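PDB 6NYR: Crov588 from Cafeteriavirus, which is of unknown function but folds as a circular leucine-rich-repeat solenoid built largely from FNIP repeats, an architecture that often serves in protein binding. Local coordinates for residues A[33-44]-A[54-65]. Residues are numbered along the deposited sequence; the frame is centred on the assembly and turned at random.
Sequences IDTIEFGEKFNQ and IKVIKFGWTSEF
F38 and F59 run alongside each other in the core between two successive coils of a leucine-rich-repeat solenoid, near the start of the ring-shaped chain. Their planes are tilted by 23° and displaced so far that little of one ring lies over the other, and F38 CD2 sits over one face of F59, 3.9 Å from F59 CE1. F13 beside F38 and Y81 beside F59 continue the run. I57 meets the edge of F38 with CG2, the branch anti to its backbone N, 4.0 Å from F38 CE2. F42, four residues further along the same coil, sets CE2 over the face of F38 opposite the one that I36 CG2 touches, while its CD2 reaches the edge of F59.

The strands leading into F38 and F59, 35-37 and 56-58, run parallel, 10° apart. I36 N donates to V56 O, I36 O takes K58 N at 2.9 Å with a nearly straight N-H (169°), and F38 N closes the series on K58 O. On the opposite side of the strands from I36 and I57, T35 CG2 packs alongside V56 CB at 3.6 Å. At the strands' entry, K55 bends at its last two torsions to bring NZ within 2.9 Å of D34 OD1, a salt bridge between side chains extending together.

Past the strands, E64 N binds E40 O at 2.7 Å, and the E64 carboxylate makes a long salt bridge to K41. A water bridges the two coils, donating to G39 O and F42 O and accepting from S63 OG; the same OG accepts F65 N in an ST turn.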
ATOM      1  N   ILE A  33      17.716 -20.397   7.660  1.00 94.20           N
ATOM      2  CA  ILE A  33      17.288 -19.898   6.355  1.00 92.49           C
ATOM      3  C   ILE A  33      16.779 -21.071   5.530  1.00 89.51           C
ATOM      4  O   ILE A  33      17.452 -22.105   5.411  1.00 90.73           O
ATOM      5  CB  ILE A  33      18.418 -19.153   5.620  1.00 91.52           C
ATOM      6  CG1 ILE A  33      19.575 -20.090   5.269  1.00 91.68           C
ATOM      7  CG2 ILE A  33      18.904 -17.972   6.460  1.00 91.01           C
ATOM      8  CD1 ILE A  33      20.676 -19.409   4.447  1.00 90.85           C
ATOM      9  N   ASP A  34      15.579 -20.911   4.971  1.00 85.25           N
ATOM     10  CA  ASP A  34      14.970 -21.913   4.111  1.00 81.38           C
ATOM     11  C   ASP A  34      15.158 -21.631   2.631  1.00 77.96           C
ATOM     12  O   ASP A  34      15.197 -22.570   1.827  1.00 75.37           O
ATOM     13  CB  ASP A  34      13.454 -21.972   4.357  1.00 81.38           C
ATOM     14  CG  ASP A  34      13.074 -22.854   5.509  1.00 87.39           C
ATOM     15  OD1 ASP A  34      13.720 -23.908   5.692  1.00 91.37           O
ATOM     16  OD2 ASP A  34      12.109 -22.506   6.228  1.00 89.34           O
ATOM     17  N   THR A  35      15.270 -20.361   2.259  1.00 76.81           N
ATOM     18  CA  THR A  35      15.207 -19.958   0.868  1.00 74.57           C
ATOM     19  C   THR A  35      16.364 -19.033   0.531  1.00 70.57           C
ATOM     20  O   THR A  35      16.931 -18.364   1.398  1.00 69.55           O
ATOM     21  CB  THR A  35      13.885 -19.242   0.564  1.00 76.63           C
ATOM     22  OG1 THR A  35      14.028 -17.847   0.854  1.00 80.74           O
ATOM     23  CG2 THR A  35      12.760 -19.801   1.426  1.00 75.05           C
ATOM     24  N   ILE A  36      16.703 -19.008  -0.753  1.00 69.48           N
ATOM     25  CA  ILE A  36      17.617 -18.022  -1.310  1.00 68.70           C
ATOM     26  C   ILE A  36      16.848 -17.242  -2.366  1.00 68.02           C
ATOM     27  O   ILE A  36      16.166 -17.836  -3.209  1.00 67.34           O
ATOM     28  CB  ILE A  36      18.874 -18.664  -1.923  1.00 69.08           C
ATOM     29  CG1 ILE A  36      19.729 -19.310  -0.837  1.00 69.63           C
ATOM     30  CG2 ILE A  36      19.674 -17.611  -2.685  1.00 70.43           C
ATOM     31  CD1 ILE A  36      20.879 -20.133  -1.379  1.00 71.37           C
ATOM     32  N   GLU A  37      16.956 -15.919  -2.322  1.00 67.77           N
ATOM     33  CA  GLU A  37      16.401 -15.051  -3.352  1.00 65.90           C
ATOM     34  C   GLU A  37      17.552 -14.404  -4.110  1.00 68.44           C
ATOM     35  O   GLU A  37      18.348 -13.663  -3.523  1.00 71.96           O
ATOM     36  CB  GLU A  37      15.489 -13.982  -2.751  1.00 64.59           C
ATOM     37  CG  GLU A  37      14.147 -14.502  -2.269  1.00 66.80           C
ATOM     38  CD  GLU A  37      13.232 -13.390  -1.794  1.00 70.51           C
ATOM     39  OE1 GLU A  37      13.694 -12.230  -1.725  1.00 71.24           O
ATOM     40  OE2 GLU A  37      12.051 -13.672  -1.500  1.00 70.84           O
ATOM     41  N   PHE A  38      17.649 -14.704  -5.397  1.00 66.98           N
ATOM     42  CA  PHE A  38      18.611 -14.065  -6.280  1.00 66.05           C
ATOM     43  C   PHE A  38      17.943 -12.913  -7.022  1.00 63.79           C
ATOM     44  O   PHE A  38      16.715 -12.836  -7.130  1.00 64.77           O
ATOM     45  CB  PHE A  38      19.187 -15.073  -7.273  1.00 66.15           C
ATOM     46  CG  PHE A  38      20.132 -16.065  -6.652  1.00 67.60           C
ATOM     47  CD1 PHE A  38      21.419 -15.688  -6.298  1.00 68.32           C
ATOM     48  CD2 PHE A  38      19.738 -17.373  -6.427  1.00 68.53           C
ATOM     49  CE1 PHE A  38      22.294 -16.598  -5.731  1.00 68.08           C
ATOM     50  CE2 PHE A  38      20.610 -18.289  -5.859  1.00 69.00           C
ATOM     51  CZ  PHE A  38      21.888 -17.899  -5.510  1.00 68.81           C
ATOM     52  N   GLY A  39      18.772 -12.005  -7.529  1.00 65.11           N
ATOM     53  CA  GLY A  39      18.273 -10.786  -8.130  1.00 66.87           C
ATOM     54  C   GLY A  39      18.501 -10.680  -9.622  1.00 69.62           C
ATOM     55  O   GLY A  39      18.634 -11.691 -10.317  1.00 70.96           O
ATOM     56  N   GLU A  40      18.555  -9.444 -10.123  1.00 69.26           N
ATOM     57  CA  GLU A  40      18.653  -9.229 -11.560  1.00 67.02           C
ATOM     58  C   GLU A  40      20.007  -9.678 -12.093  1.00 65.73           C
ATOM     59  O   GLU A  40      20.084 -10.420 -13.079  1.00 64.90           O
ATOM     60  CB  GLU A  40      18.434  -7.747 -11.879  1.00 68.85           C
ATOM     61  CG  GLU A  40      18.154  -7.450 -13.344  1.00 68.72           C
ATOM     62  CD  GLU A  40      17.952  -5.968 -13.619  1.00 70.28           C
ATOM     63  OE1 GLU A  40      18.389  -5.135 -12.795  1.00 70.73           O
ATOM     64  OE2 GLU A  40      17.355  -5.634 -14.666  1.00 70.77           O
ATOM     65  N   LYS A  41      21.087  -9.255 -11.443  1.00 65.93           N
ATOM     66  CA  LYS A  41      22.412  -9.356 -12.038  1.00 67.77           C
ATOM     67  C   LYS A  41      23.105 -10.689 -11.800  1.00 69.17           C
ATOM     68  O   LYS A  41      24.093 -10.978 -12.485  1.00 71.82           O
ATOM     69  CB  LYS A  41      23.303  -8.224 -11.511  1.00 67.59           C
ATOM     70  CG  LYS A  41      22.885  -6.833 -11.974  1.00 69.62           C
ATOM     71  CD  LYS A  41      23.146  -6.647 -13.465  1.00 73.79           C
ATOM     72  CE  LYS A  41      22.866  -5.216 -13.912  1.00 77.71           C
ATOM     73  NZ  LYS A  41      23.223  -4.999 -15.345  1.00 79.25           N
ATOM     74  N   PHE A  42      22.636 -11.501 -10.854  1.00 70.11           N
ATOM     75  CA  PHE A  42      23.345 -12.732 -10.535  1.00 71.45           C
ATOM     76  C   PHE A  42      23.353 -13.675 -11.733  1.00 68.81           C
ATOM     77  O   PHE A  42      22.305 -14.010 -12.292  1.00 68.56           O
ATOM     78  CB  PHE A  42      22.710 -13.428  -9.329  1.00 71.70           C
ATOM     79  CG  PHE A  42      23.345 -14.747  -8.998  1.00 71.29           C
ATOM     80  CD1 PHE A  42      24.582 -14.797  -8.378  1.00 71.40           C
ATOM     81  CD2 PHE A  42      22.707 -15.937  -9.308  1.00 72.03           C
ATOM     82  CE1 PHE A  42      25.174 -16.010  -8.076  1.00 73.10           C
ATOM     83  CE2 PHE A  42      23.292 -17.152  -9.005  1.00 73.66           C
ATOM     84  CZ  PHE A  42      24.527 -17.188  -8.389  1.00 73.52           C
ATOM     85  N   ASN A  43      24.554 -14.115 -12.122  1.00 68.04           N
ATOM     86  CA  ASN A  43      24.732 -15.047 -13.231  1.00 65.92           C
ATOM     87  C   ASN A  43      26.023 -15.835 -12.988  1.00 67.60           C
ATOM     88  O   ASN A  43      27.046 -15.645 -13.646  1.00 68.46           O
ATOM     89  CB  ASN A  43      24.758 -14.308 -14.571  1.00 65.62           C
ATOM     90  CG  ASN A  43      24.641 -15.243 -15.759  1.00 63.57           C
ATOM     91  OD1 ASN A  43      24.158 -16.366 -15.633  1.00 63.42           O
ATOM     92  ND2 ASN A  43      25.086 -14.783 -16.920  1.00 62.36           N
ATOM     93  N   GLN A  44      25.974 -16.751 -12.023  1.00 68.38           N
ATOM     94  CA  GLN A  44      27.117 -17.583 -11.673  1.00 72.21           C
ATOM     95  C   GLN A  44      26.632 -19.007 -11.429  1.00 70.13           C
ATOM     96  O   GLN A  44      25.454 -19.239 -11.138  1.00 69.86           O
ATOM     97  CB  GLN A  44      27.842 -17.050 -10.429  1.00 75.39           C
ATOM     98  CG  GLN A  44      28.364 -15.625 -10.561  1.00 76.09           C
ATOM     99  CD  GLN A  44      29.468 -15.481 -11.586  1.00 77.90           C
ATOM    100  OE1 GLN A  44      30.187 -16.436 -11.879  1.00 78.61           O
ATOM    101  NE2 GLN A  44      29.603 -14.282 -12.143  1.00 77.27           N
ATOM    102  N   ILE A  54      18.824 -25.177   2.396  1.00 79.49           N
ATOM    103  CA  ILE A  54      17.939 -24.290   1.644  1.00 79.99           C
ATOM    104  C   ILE A  54      17.106 -25.149   0.706  1.00 75.80           C
ATOM    105  O   ILE A  54      17.637 -25.980  -0.039  1.00 73.93           O
ATOM    106  CB  ILE A  54      18.729 -23.192   0.905  1.00 81.67           C
ATOM    107  CG1 ILE A  54      19.377 -23.624  -0.407  1.00 81.52           C
ATOM    108  CG2 ILE A  54      19.787 -22.583   1.854  1.00 83.75           C
ATOM    109  CD1 ILE A  54      18.419 -23.647  -1.589  1.00 80.56           C
ATOM    110  N   LYS A  55      15.791 -24.968   0.776  1.00 76.53           N
ATOM    111  CA  LYS A  55      14.830 -25.772   0.034  1.00 79.09           C
ATOM    112  C   LYS A  55      14.116 -24.995  -1.056  1.00 74.76           C
ATOM    113  O   LYS A  55      13.380 -25.600  -1.844  1.00 74.05           O
ATOM    114  CB  LYS A  55      13.806 -26.360   1.019  1.00 82.70           C
ATOM    115  CG  LYS A  55      14.473 -27.089   2.186  1.00 88.03           C
ATOM    116  CD  LYS A  55      13.566 -28.119   2.842  1.00 93.74           C
ATOM    117  CE  LYS A  55      12.386 -27.442   3.528  1.00 97.63           C
ATOM    118  NZ  LYS A  55      12.839 -26.496   4.595  1.00 99.77           N
ATOM    119  N   VAL A  56      14.330 -23.684  -1.133  1.00 72.50           N
ATOM    120  CA  VAL A  56      13.644 -22.810  -2.074  1.00 69.11           C
ATOM    121  C   VAL A  56      14.682 -21.891  -2.700  1.00 69.51           C
ATOM    122  O   VAL A  56      15.453 -21.242  -1.984  1.00 69.67           O
ATOM    123  CB  VAL A  56      12.541 -21.986  -1.382  1.00 68.79           C
ATOM    124  CG1 VAL A  56      11.847 -21.076  -2.386  1.00 68.82           C
ATOM    125  CG2 VAL A  56      11.544 -22.906  -0.690  1.00 68.99           C
ATOM    126  N   ILE A  57      14.700 -21.830  -4.029  1.00 67.19           N
ATOM    127  CA  ILE A  57      15.584 -20.932  -4.767  1.00 66.83           C
ATOM    128  C   ILE A  57      14.703 -20.093  -5.684  1.00 66.28           C
ATOM    129  O   ILE A  57      14.189 -20.593  -6.693  1.00 65.16           O
ATOM    130  CB  ILE A  57      16.656 -21.692  -5.564  1.00 67.49           C
ATOM    131  CG1 ILE A  57      17.590 -22.439  -4.602  1.00 68.43           C
ATOM    132  CG2 ILE A  57      17.450 -20.736  -6.440  1.00 67.12           C
ATOM    133  CD1 ILE A  57      18.659 -23.271  -5.279  1.00 67.46           C
ATOM    134  N   LYS A  58      14.534 -18.822  -5.337  1.00 66.65           N
ATOM    135  CA  LYS A  58      13.702 -17.885  -6.082  1.00 67.69           C
ATOM    136  C   LYS A  58      14.611 -16.902  -6.804  1.00 65.70           C
ATOM    137  O   LYS A  58      15.459 -16.262  -6.175  1.00 64.80           O
ATOM    138  CB  LYS A  58      12.740 -17.156  -5.136  1.00 70.06           C
ATOM    139  CG  LYS A  58      11.620 -16.395  -5.829  1.00 75.75           C
ATOM    140  CD  LYS A  58      12.030 -14.979  -6.190  1.00 82.27           C
ATOM    141  CE  LYS A  58      10.844 -14.177  -6.719  1.00 83.90           C
ATOM    142  NZ  LYS A  58       9.985 -13.628  -5.632  1.00 84.76           N
ATOM    143  N   PHE A  59      14.452 -16.797  -8.124  1.00 64.25           N
ATOM    144  CA  PHE A  59      15.383 -16.016  -8.931  1.00 63.91           C
ATOM    145  C   PHE A  59      14.909 -14.603  -9.248  1.00 67.44           C
ATOM    146  O   PHE A  59      15.748 -13.724  -9.465  1.00 74.87           O
ATOM    147  CB  PHE A  59      15.680 -16.741 -10.253  1.00 60.97           C
ATOM    148  CG  PHE A  59      16.838 -17.697 -10.176  1.00 59.99           C
ATOM    149  CD1 PHE A  59      18.138 -17.237 -10.288  1.00 57.78           C
ATOM    150  CD2 PHE A  59      16.626 -19.054  -9.998  1.00 58.67           C
ATOM    151  CE1 PHE A  59      19.205 -18.109 -10.214  1.00 57.53           C
ATOM    152  CE2 PHE A  59      17.692 -19.930  -9.926  1.00 57.65           C
ATOM    153  CZ  PHE A  59      18.982 -19.456 -10.034  1.00 56.81           C
ATOM    154  N   GLY A  60      13.609 -14.343  -9.279  1.00 63.41           N
ATOM    155  CA  GLY A  60      13.147 -13.010  -9.623  1.00 65.12           C
ATOM    156  C   GLY A  60      13.041 -12.815 -11.120  1.00 65.22           C
ATOM    157  O   GLY A  60      13.992 -13.095 -11.856  1.00 63.58           O
ATOM    158  N   TRP A  61      11.899 -12.294 -11.573  1.00 67.10           N
ATOM    159  CA  TRP A  61      11.497 -12.490 -12.961  1.00 70.42           C
ATOM    160  C   TRP A  61      12.434 -11.846 -13.976  1.00 66.36           C
ATOM    161  O   TRP A  61      12.453 -12.286 -15.130  1.00 63.84           O
ATOM    162  CB  TRP A  61      10.059 -11.988 -13.160  1.00 74.29           C
ATOM    163  CG  TRP A  61       9.850 -10.506 -13.043  1.00 79.18           C
ATOM    164  CD1 TRP A  61       9.815  -9.762 -11.898  1.00 79.03           C
ATOM    165  CD2 TRP A  61       9.614  -9.593 -14.121  1.00 82.15           C
ATOM    166  NE1 TRP A  61       9.584  -8.440 -12.199  1.00 80.03           N
ATOM    167  CE2 TRP A  61       9.456  -8.310 -13.557  1.00 81.43           C
ATOM    168  CE3 TRP A  61       9.526  -9.735 -15.510  1.00 82.44           C
ATOM    169  CZ2 TRP A  61       9.220  -7.175 -14.335  1.00 81.43           C
ATOM    170  CZ3 TRP A  61       9.292  -8.609 -16.280  1.00 83.04           C
ATOM    171  CH2 TRP A  61       9.141  -7.346 -15.690  1.00 82.34           C
ATOM    172  N   THR A  62      13.219 -10.841 -13.592  1.00 64.76           N
ATOM    173  CA  THR A  62      14.121 -10.190 -14.536  1.00 63.90           C
ATOM    174  C   THR A  62      15.548 -10.727 -14.451  1.00 61.66           C
ATOM    175  O   THR A  62      16.456 -10.146 -15.058  1.00 63.74           O
ATOM    176  CB  THR A  62      14.135  -8.671 -14.328  1.00 63.48           C
ATOM    177  OG1 THR A  62      14.631  -8.362 -13.020  1.00 65.05           O
ATOM    178  CG2 THR A  62      12.739  -8.088 -14.492  1.00 65.34           C
ATOM    179  N   SER A  63      15.762 -11.829 -13.737  1.00 60.59           N
ATOM    180  CA  SER A  63      17.109 -12.338 -13.512  1.00 58.79           C
ATOM    181  C   SER A  63      17.847 -12.612 -14.817  1.00 59.64           C
ATOM    182  O   SER A  63      17.269 -13.095 -15.795  1.00 62.64           O
ATOM    183  CB  SER A  63      17.048 -13.625 -12.685  1.00 57.17           C
ATOM    184  OG  SER A  63      18.088 -14.521 -13.058  1.00 56.76           O
ATOM    185  N   GLU A  64      19.144 -12.310 -14.816  1.00 61.30           N
ATOM    186  CA  GLU A  64      20.025 -12.527 -15.960  1.00 60.76           C
ATOM    187  C   GLU A  64      20.715 -13.890 -15.921  1.00 61.86           C
ATOM    188  O   GLU A  64      21.661 -14.119 -16.683  1.00 62.14           O
ATOM    189  CB  GLU A  64      21.076 -11.413 -16.005  1.00 66.22           C
ATOM    190  CG  GLU A  64      20.482 -10.013 -16.104  1.00 67.20           C
ATOM    191  CD  GLU A  64      21.528  -8.935 -16.333  1.00 70.00           C
ATOM    192  OE1 GLU A  64      22.720  -9.275 -16.487  1.00 69.06           O
ATOM    193  OE2 GLU A  64      21.157  -7.741 -16.365  1.00 70.99           O
ATOM    194  N   PHE A  65      20.251 -14.798 -15.067  1.00 61.67           N
ATOM    195  CA  PHE A  65      20.861 -16.112 -14.916  1.00 62.09           C
ATOM    196  C   PHE A  65      20.541 -17.008 -16.106  1.00 63.17           C
ATOM    197  O   PHE A  65      19.373 -17.195 -16.460  1.00 58.03           O
ATOM    198  CB  PHE A  65      20.353 -16.743 -13.613  1.00 62.56           C
ATOM    199  CG  PHE A  65      20.833 -18.141 -13.367  1.00 62.71           C
ATOM    200  CD1 PHE A  65      22.096 -18.368 -12.855  1.00 61.15           C
ATOM    201  CD2 PHE A  65      20.009 -19.226 -13.620  1.00 63.03           C
ATOM    202  CE1 PHE A  65      22.540 -19.652 -12.615  1.00 61.27           C
ATOM    203  CE2 PHE A  65      20.447 -20.515 -13.381  1.00 64.43           C
ATOM    204  CZ  PHE A  65      21.717 -20.727 -12.875  1.00 63.78           C
TER
HETATM  205  O   HOH W   1      19.965 -13.756 -10.971  1.00 35.54           O